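Local coordinates for protein ALDH21) (Physcomitrella patens subsp. patens, PDB 5MZ5) that is an NADP(+)-dependent succinic semialdehyde dehydrogenase of the aldehyde dehydrogenase family, oxidising succinic semialdehyde to succinate, at residues C292-Y297 against D302-R307; T262-G267 against Q490-K495; L242-S245 against M251-V254; G339-V344 against L385-N390. All blocks are in the same frame, centred on the assembly; numbering follows the deposited sequence.

Contact 1: residues C292-Y297 against D302-R307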
# COMPACT_ATOMS: atom_id res chain seq x y z
N CYS A 292 21.63 23.53 9.02
CA CYS A 292 21.34 23.76 7.60
C CYS A 292 22.65 23.92 6.86
O CYS A 292 23.51 24.66 7.32
CB CYS A 292 20.42 24.96 7.38
SG CYS A 292 19.84 25.17 5.67
N ILE A 293 22.79 23.22 5.73
CA ILE A 293 23.93 23.32 4.82
C ILE A 293 23.53 24.25 3.66
O ILE A 293 22.47 24.07 3.07
CB ILE A 293 24.39 21.94 4.29
CG1 ILE A 293 24.96 21.07 5.42
CG2 ILE A 293 25.43 22.10 3.15
CD1 ILE A 293 25.41 19.65 5.02
N VAL A 294 24.38 25.24 3.35
CA VAL A 294 24.20 26.13 2.21
C VAL A 294 25.39 25.84 1.28
O VAL A 294 26.50 26.29 1.54
CB VAL A 294 24.05 27.64 2.59
CG1 VAL A 294 24.01 28.53 1.33
CG2 VAL A 294 22.80 27.85 3.43
N ASP A 295 25.16 25.01 0.25
CA ASP A 295 26.20 24.65 -0.73
C ASP A 295 25.97 25.34 -2.08
O ASP A 295 26.83 25.28 -2.95
CB ASP A 295 26.32 23.11 -0.89
CG ASP A 295 27.68 22.64 -1.39
OD1 ASP A 295 28.68 22.81 -0.66
OD2 ASP A 295 27.74 22.08 -2.49
N ASP A 296 24.83 26.01 -2.22
CA ASP A 296 24.37 26.74 -3.41
C ASP A 296 23.25 27.69 -3.01
O ASP A 296 22.71 27.58 -1.91
CB ASP A 296 23.81 25.75 -4.48
CG ASP A 296 24.83 25.16 -5.44
OD1 ASP A 296 25.59 25.94 -6.06
OD2 ASP A 296 24.82 23.93 -5.63
N TYR A 297 22.86 28.61 -3.92
CA TYR A 297 21.73 29.52 -3.74
C TYR A 297 20.63 28.95 -4.61
O TYR A 297 20.83 28.78 -5.82
CB TYR A 297 22.07 30.96 -4.19
CG TYR A 297 23.30 31.57 -3.56
CD1 TYR A 297 23.69 31.24 -2.26
CD2 TYR A 297 24.04 32.55 -4.23
CE1 TYR A 297 24.83 31.79 -1.68
CE2 TYR A 297 25.16 33.13 -3.65
CZ TYR A 297 25.55 32.76 -2.37
OH TYR A 297 26.65 33.32 -1.79
N ASP A 302 18.63 35.85 -2.82
CA ASP A 302 17.50 36.51 -2.17
C ASP A 302 16.56 35.51 -1.52
O ASP A 302 16.24 35.65 -0.34
CB ASP A 302 16.74 37.40 -3.17
CG ASP A 302 16.92 38.87 -2.93
OD1 ASP A 302 17.98 39.41 -3.32
OD2 ASP A 302 15.99 39.49 -2.38
N TYR A 303 16.12 34.49 -2.30
CA TYR A 303 15.23 33.45 -1.82
C TYR A 303 15.91 32.60 -0.74
O TYR A 303 15.26 32.26 0.24
CB TYR A 303 14.69 32.58 -2.96
CG TYR A 303 13.60 31.65 -2.49
CD1 TYR A 303 12.28 32.10 -2.33
CD2 TYR A 303 13.88 30.34 -2.12
CE1 TYR A 303 11.28 31.26 -1.85
CE2 TYR A 303 12.88 29.48 -1.67
CZ TYR A 303 11.58 29.95 -1.53
OH TYR A 303 10.59 29.13 -1.04
N THR A 304 17.21 32.26 -0.92
CA THR A 304 17.99 31.48 0.06
C THR A 304 18.04 32.19 1.41
O THR A 304 17.70 31.57 2.42
CB THR A 304 19.37 31.10 -0.48
OG1 THR A 304 19.19 30.45 -1.73
CG2 THR A 304 20.16 30.19 0.47
N ILE A 305 18.38 33.51 1.42
CA ILE A 305 18.45 34.35 2.62
C ILE A 305 17.10 34.40 3.33
O ILE A 305 17.04 34.17 4.53
CB ILE A 305 19.05 35.77 2.33
CG1 ILE A 305 20.52 35.72 1.85
CG2 ILE A 305 18.89 36.77 3.52
CD1 ILE A 305 21.60 35.02 2.80
N GLN A 306 16.00 34.64 2.56
CA GLN A 306 14.64 34.69 3.12
C GLN A 306 14.27 33.40 3.84
O GLN A 306 13.68 33.47 4.91
CB GLN A 306 13.60 34.97 2.01
CG GLN A 306 13.57 36.42 1.53
CD GLN A 306 12.86 36.63 0.20
OE1 GLN A 306 12.19 35.74 -0.35
NE2 GLN A 306 12.99 37.83 -0.35
N ARG A 307 14.64 32.23 3.26
CA ARG A 307 14.33 30.93 3.87
C ARG A 307 15.20 30.66 5.08
O ARG A 307 14.73 30.06 6.05
CB ARG A 307 14.40 29.80 2.83
CG ARG A 307 13.40 30.00 1.67
CD ARG A 307 12.03 29.46 1.97
NE ARG A 307 11.22 30.37 2.78
CZ ARG A 307 10.24 29.98 3.59
NH1 ARG A 307 9.96 28.69 3.73
NH2 ARG A 307 9.55 30.88 4.28

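Contact 2: residues T262-G267 against Q490-K495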
# COMPACT_ATOMS: atom_id res chain seq x y z
N THR A 262 1.06 10.18 24.81
CA THR A 262 1.64 10.97 23.72
C THR A 262 2.03 12.33 24.29
O THR A 262 1.18 13.11 24.76
CB THR A 262 0.77 11.00 22.43
OG1 THR A 262 1.40 11.87 21.49
CG2 THR A 262 -0.65 11.44 22.68
N PHE A 263 3.34 12.58 24.29
CA PHE A 263 3.93 13.79 24.86
C PHE A 263 4.70 14.60 23.84
O PHE A 263 5.46 14.05 23.03
CB PHE A 263 4.82 13.43 26.06
CG PHE A 263 5.63 14.55 26.67
CD1 PHE A 263 5.08 15.39 27.63
CD2 PHE A 263 6.93 14.79 26.26
CE1 PHE A 263 5.83 16.41 28.21
CE2 PHE A 263 7.67 15.85 26.81
CZ PHE A 263 7.12 16.63 27.80
N THR A 264 4.49 15.91 23.89
CA THR A 264 5.25 16.90 23.12
C THR A 264 5.74 17.93 24.12
O THR A 264 4.94 18.52 24.85
CB THR A 264 4.47 17.54 21.97
OG1 THR A 264 4.08 16.52 21.06
CG2 THR A 264 5.33 18.57 21.20
N GLY A 265 7.05 18.09 24.19
CA GLY A 265 7.66 19.04 25.11
C GLY A 265 9.14 18.82 25.34
O GLY A 265 9.84 18.31 24.46
N SER A 266 9.61 19.22 26.53
CA SER A 266 11.00 19.12 26.97
C SER A 266 11.51 17.68 27.03
O SER A 266 10.86 16.81 27.61
CB SER A 266 11.17 19.81 28.32
OG SER A 266 12.53 19.84 28.70
N GLY A 267 12.68 17.46 26.42
CA GLY A 267 13.38 16.18 26.36
C GLY A 267 13.58 15.51 27.70
O GLY A 267 13.12 14.38 27.87
N GLN A 490 8.92 7.68 17.45
CA GLN A 490 7.73 7.63 16.58
C GLN A 490 7.49 8.93 15.81
O GLN A 490 8.32 9.85 15.85
CB GLN A 490 6.45 7.16 17.32
CG GLN A 490 6.62 5.95 18.26
CD GLN A 490 7.17 4.70 17.60
OE1 GLN A 490 7.86 3.90 18.24
NE2 GLN A 490 6.84 4.47 16.33
N ARG A 491 6.40 8.97 15.06
CA ARG A 491 6.10 10.10 14.21
C ARG A 491 4.70 10.62 14.39
O ARG A 491 3.75 9.85 14.58
CB ARG A 491 6.29 9.73 12.70
CG ARG A 491 7.67 9.26 12.29
CD ARG A 491 8.70 10.38 12.31
NE ARG A 491 10.02 9.88 11.95
CZ ARG A 491 10.88 9.35 12.81
NH1 ARG A 491 10.58 9.28 14.10
NH2 ARG A 491 12.05 8.89 12.39
N GLU A 492 4.58 11.93 14.26
CA GLU A 492 3.33 12.65 14.17
C GLU A 492 3.19 13.06 12.69
O GLU A 492 3.99 12.64 11.86
CB GLU A 492 3.19 13.79 15.19
CG GLU A 492 2.91 13.23 16.58
CD GLU A 492 2.44 14.19 17.66
OE1 GLU A 492 2.12 13.70 18.76
OE2 GLU A 492 2.32 15.41 17.41
N GLY A 493 2.14 13.78 12.37
CA GLY A 493 1.68 13.95 11.01
C GLY A 493 0.52 12.97 11.04
O GLY A 493 0.69 11.83 11.51
N VAL A 494 -0.67 13.45 10.72
CA VAL A 494 -1.95 12.79 10.98
C VAL A 494 -1.96 11.27 10.76
O VAL A 494 -2.26 10.55 11.72
CB VAL A 494 -3.13 13.48 10.27
CG1 VAL A 494 -4.43 12.74 10.54
CG2 VAL A 494 -3.25 14.94 10.69
N LYS A 495 -1.66 10.76 9.53
CA LYS A 495 -1.74 9.31 9.27
C LYS A 495 -0.72 8.49 10.09
O LYS A 495 -1.03 7.37 10.49
CB LYS A 495 -1.71 8.99 7.77
CG LYS A 495 -0.37 9.16 7.06
CD LYS A 495 -0.53 8.81 5.58
CE LYS A 495 0.79 8.70 4.85
NZ LYS A 495 0.61 8.85 3.38
O HOH W 1 0.35 11.68 19.07
O HOH W 2 2.28 17.28 19.29

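Contact 3: residues L242-S245 against M251-V254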
# COMPACT_ATOMS: atom_id res chain seq x y z
N LEU A 242 -8.08 19.25 30.73
CA LEU A 242 -7.84 19.78 32.07
C LEU A 242 -6.41 20.33 32.29
O LEU A 242 -5.46 19.54 32.33
CB LEU A 242 -8.13 18.72 33.16
CG LEU A 242 -9.14 17.61 32.91
CD1 LEU A 242 -8.67 16.32 33.56
CD2 LEU A 242 -10.51 17.98 33.48
N PRO A 243 -6.24 21.66 32.49
CA PRO A 243 -4.92 22.18 32.91
C PRO A 243 -4.73 21.65 34.34
O PRO A 243 -5.66 21.71 35.16
CB PRO A 243 -5.10 23.71 32.86
CG PRO A 243 -6.42 23.92 32.16
CD PRO A 243 -7.24 22.73 32.48
N VAL A 244 -3.61 21.01 34.59
CA VAL A 244 -3.41 20.31 35.87
C VAL A 244 -2.21 20.88 36.65
O VAL A 244 -1.19 21.29 36.06
CB VAL A 244 -3.33 18.76 35.58
CG1 VAL A 244 -2.71 17.97 36.71
CG2 VAL A 244 -4.70 18.20 35.24
N SER A 245 -2.37 20.92 37.99
CA SER A 245 -1.35 21.35 38.94
C SER A 245 -0.23 20.30 38.99
O SER A 245 -0.44 19.13 38.62
CB SER A 245 -1.95 21.53 40.34
OG SER A 245 -2.48 20.32 40.86
N MET A 251 -0.36 11.63 37.14
CA MET A 251 -1.47 10.76 36.73
C MET A 251 -1.47 10.51 35.21
O MET A 251 -1.72 9.39 34.77
CB MET A 251 -2.82 11.36 37.17
CG MET A 251 -2.96 11.46 38.70
SD MET A 251 -4.59 12.05 39.19
CE MET A 251 -5.59 10.60 38.80
N PHE A 252 -1.09 11.54 34.42
CA PHE A 252 -0.99 11.48 32.97
C PHE A 252 0.12 10.54 32.49
O PHE A 252 0.07 10.03 31.36
CB PHE A 252 -0.80 12.89 32.40
CG PHE A 252 -2.10 13.66 32.42
CD1 PHE A 252 -2.51 14.36 33.56
CD2 PHE A 252 -2.94 13.66 31.31
CE1 PHE A 252 -3.73 15.05 33.59
CE2 PHE A 252 -4.16 14.34 31.34
CZ PHE A 252 -4.55 15.02 32.48
N THR A 253 1.12 10.31 33.37
CA THR A 253 2.24 9.43 33.07
C THR A 253 1.99 7.97 33.47
O THR A 253 2.10 7.08 32.64
CB THR A 253 3.53 10.01 33.71
OG1 THR A 253 3.81 11.25 33.08
CG2 THR A 253 4.74 9.07 33.59
N VAL A 254 1.66 7.74 34.74
CA VAL A 254 1.60 6.42 35.37
C VAL A 254 0.26 5.68 35.32
O VAL A 254 0.26 4.45 35.48
CB VAL A 254 2.10 6.51 36.85
CG1 VAL A 254 3.48 7.17 36.91
CG2 VAL A 254 1.10 7.25 37.75

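Contact 4: residues G339-V344 against L385-N390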
# COMPACT_ATOMS: atom_id res chain seq x y z
N GLY A 339 24.61 39.19 3.64
CA GLY A 339 23.18 39.21 3.33
C GLY A 339 22.30 38.76 4.48
O GLY A 339 21.27 39.38 4.75
N PHE A 340 22.71 37.68 5.18
CA PHE A 340 22.00 37.12 6.32
C PHE A 340 21.97 38.10 7.50
O PHE A 340 20.87 38.40 7.98
CB PHE A 340 22.57 35.74 6.73
CG PHE A 340 21.82 35.00 7.81
CD1 PHE A 340 20.55 34.47 7.58
CD2 PHE A 340 22.42 34.75 9.04
CE1 PHE A 340 19.87 33.76 8.57
CE2 PHE A 340 21.75 34.02 10.03
CZ PHE A 340 20.48 33.54 9.79
N VAL A 341 23.14 38.64 7.92
CA VAL A 341 23.24 39.62 9.02
C VAL A 341 22.44 40.90 8.69
O VAL A 341 21.71 41.39 9.55
CB VAL A 341 24.71 39.90 9.46
CG1 VAL A 341 24.81 41.12 10.37
CG2 VAL A 341 25.33 38.68 10.13
N ALA A 342 22.54 41.40 7.44
CA ALA A 342 21.77 42.58 7.01
C ALA A 342 20.25 42.32 7.12
O ALA A 342 19.51 43.18 7.60
CB ALA A 342 22.15 42.98 5.58
N ALA A 343 19.80 41.11 6.73
CA ALA A 343 18.39 40.74 6.82
C ALA A 343 17.91 40.57 8.27
O ALA A 343 16.79 40.99 8.56
CB ALA A 343 18.10 39.51 5.97
N VAL A 344 18.75 40.03 9.19
CA VAL A 344 18.32 39.89 10.60
C VAL A 344 18.18 41.27 11.26
O VAL A 344 17.30 41.44 12.10
CB VAL A 344 19.07 38.86 11.54
CG1 VAL A 344 19.90 37.83 10.79
CG2 VAL A 344 19.87 39.53 12.64
N LEU A 385 30.25 37.56 18.11
CA LEU A 385 28.91 38.11 17.98
C LEU A 385 28.83 39.01 16.74
O LEU A 385 29.57 39.99 16.63
CB LEU A 385 28.54 38.88 19.26
CG LEU A 385 27.10 39.44 19.37
CD1 LEU A 385 26.07 38.32 19.55
CD2 LEU A 385 27.01 40.42 20.51
N LEU A 386 27.97 38.62 15.78
CA LEU A 386 27.80 39.37 14.53
C LEU A 386 26.70 40.42 14.62
O LEU A 386 26.80 41.47 13.97
CB LEU A 386 27.58 38.44 13.32
CG LEU A 386 28.66 37.40 13.04
CD1 LEU A 386 28.28 36.56 11.81
CD2 LEU A 386 30.06 38.04 12.87
N THR A 387 25.65 40.13 15.42
CA THR A 387 24.51 41.03 15.66
C THR A 387 23.68 40.52 16.86
O THR A 387 23.76 39.34 17.20
CB THR A 387 23.66 41.17 14.38
OG1 THR A 387 22.72 42.23 14.54
CG2 THR A 387 22.97 39.85 13.96
N GLY A 388 22.90 41.42 17.45
CA GLY A 388 22.00 41.12 18.56
C GLY A 388 22.68 40.72 19.86
O GLY A 388 23.73 41.26 20.20
N GLY A 389 22.05 39.80 20.58
CA GLY A 389 22.56 39.30 21.86
C GLY A 389 22.11 40.06 23.10
O GLY A 389 22.49 39.69 24.21
N ASN A 390 21.32 41.14 22.92
CA ASN A 390 20.82 41.93 24.05
C ASN A 390 19.40 41.54 24.47
O ASN A 390 18.58 41.16 23.62
CB ASN A 390 20.92 43.43 23.79
CG ASN A 390 22.32 43.94 23.51
OD1 ASN A 390 22.58 44.57 22.49
ND2 ASN A 390 23.26 43.70 24.41

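Contact 1: residues C292-Y297 against D302-R307
Thr304 lays its side chain against the backbone of Tyr297, where strand 290-294 gives way to helix 301-313 in a beta-alpha-beta unit completed by strand 323-329. The residues between the two segments form the turn from strand into helix, and Thr304, in the first turn of that helix, points back at the chain leaving the strand. Its hydroxyl comes closest: OG1 lies 3.4 Å from CA of Tyr297 and 3.8 Å from CB of the same residue, in van der Waals contact only. Polar partners for that hydroxyl come from the turn itself, where it accepts the N-H of Val298 and gives its proton to the carbonyl oxygen of Asp300. OG1 can serve both because it stands beside the backbone N and anti to the carbonyl carbon (chi1 -54°), which leaves the methyl CG2 anti to N and directed at the strand. CG2 reaches the last strand residue, Val294, at 4.3 Å from CG1, and passes 4.4 Å from the carbonyl O of Asp296. A threonine suits the place, since one branch ties the turn while the other adds a methyl to the apolar strand-helix interface. Val294, buried, continues the apolar layer toward Leu326 and Val328 of strand 323-329. Asp296 starts its side chain away from the helix, and its carboxylate forms a salt bridge with Arg331. Tyr297 uses its CB here, while its ring runs on to Val336 of helix 333-345 and its phenol OH is hydrogen-bonded to OE1 of Glu335.

Contact 2: residues T262-G267 against Q490-K495
Glu492 sets CG beside its backbone N (chi1 -75°) and runs extended from there, carrying its carboxylate across to Thr262 and Thr264, whose hydroxyls leave the same side of strand 260-264. With OG1 opposite its backbone N (chi1 176°), Thr262 directs the hydroxyl at the acid, 3.4 Å from OE1 of Glu492. OG1 of Thr264 is 4.1 Å from that oxygen, so water does much of the joining. One water donates to OE1 of Glu492 at 2.7 Å and is hydrogen-bonded to OG1 of Thr262 at 2.6 Å. A second donates to the other oxygen, OE2, also at 2.7 Å, and accepts the proton of OG1 of Thr264 at 2.6 Å. Both carboxylate oxygens of this buried acid are thereby engaged, and Lys198 completes the cluster: its NZ forms a salt bridge with OE1 and hydrogen bonds with both threonine hydroxyls. Threonine suits a strand that needs a hydroxyl on a buried face, and glutamate supplies the length to reach it. Gly493 follows with a positive phi, where a side chain would jam against the preceding carbonyl, and opens helix 494-500. Thr264 and Glu492 both touch Glu285, the predicted active-site residue, which is consistent with a polar second shell like the Lys-Glu pair proposed to relay protons in related aldehyde dehydrogenases. Beyond Thr264 the chain turns through Gly265 and Ser266, an NADP(+)-binding residue, into helix 267-276, the strand-turn-helix of the Rossmann-type cofactor site in aldehyde dehydrogenases.

Contact 3: residues L242-S245 against M251-V254
The ring of Phe252 points from its short helix at Val244 and Leu242, and each of the two meets it at a different angle. Val244 brings methyl CG2 to 3.7 Å from CE1 of Phe252, coming in obliquely to the ring. Leu242 lies at the ring edge, near its plane, with CD1 4.5 Å from CZ of Phe252, a looser touch. The two aliphatic residues can share one ring because they sit two apart in an extended piece of chain and project to the same side, while Pro243 between them faces Pro218 instead. Within Val244, CG2 stands anti to the carbonyl carbon and CG1 anti to the backbone N (chi1 162°), which puts the former at the ring. In Phe252, chi2 (86°) sets CE1 toward Val244, while CZ, on the axis of the stem, is carried to Leu242 by the direction of the side chain itself. Segment 242-245 leaves strand 239-241, the edge of the cofactor-binding Rossmann-type sheet, and helix 251-254 belongs to the crossing from that edge to strand 260-264 on the far side of strand 182-185. Val210 and Lys212 of strand 209-212 also touch the ring; Lys212 binds NADP(+), as does Arg246, the residue after Ser245. Phenylalanine suits this spot because a flat ring spans the distance between helix and loop, and branched aliphatics fit round it. No hydrogen bond crosses the contact, so dispersion and the burial of apolar surface hold it, and its geometry rests on the fit of shapes with the neighbouring strand.

Contact 4: residues G339-V344 against L385-N390
Val344 lays one methyl, CG1, over the centre of the Phe340 ring, 4.2 Å above its plane, and turns the other, CG2, to Thr387. Val420 and Val400 of the neighbouring strands also pack on that ring, which is buried. The gap from CG2 of Val344 to CG2 of Thr387 is 3.4 Å, short for two methyls, and with Val344 close to eclipsed (chi1 -17°) the exact value is doubtful. Val341, one turn earlier, meets two successive strand residues: its CG2 sits 3.9 Å from CB of Leu386, the two side chains at about a right angle, and its CG1 is 4.2 Å from CB of Thr387. Here helix 333-345 packs on strand 384-387, an outer strand of the larger mixed sheet, paired antiparallel with strand 395-402. The short axes approach to 9.0 Å at 54°; Val341 and Val344, three apart and so on one face of the helix, both meet the strand. Were Val341 replaced, an alanine here would probably leave a gap beside Leu386 and Thr387, since both reaching methyls would be gone. Branched valines suit this face because each offers two methyls near the backbone. Thr387 contributes carbon to the packing and sends OG1, anti to its backbone N, to a hydrogen bond with NZ of Lys345, at the helix end.

Contacts 2 and 3 are buried and belong to the Rossmann-type half, where helix 251-254 leads directly into strand 260-264, although their nearest atoms stay about 7 Å apart. Contacts 1 and 4 are only partly buried, reach the second, mixed sheet and touch each other: Ile305 packs on Gly339, Phe340 and Ala343, so helices 301-313 and 333-345 join them. Chemistry follows place. Near the predicted active-site glutamate, contact 2 is polar, bridged by water and a lysine; contacts 3 and 4 are apolar packing, and contact 1 mixes a methyl with a hydroxyl that bonds to its own turn. Only contacts 1 and 2 also meet the second subunit.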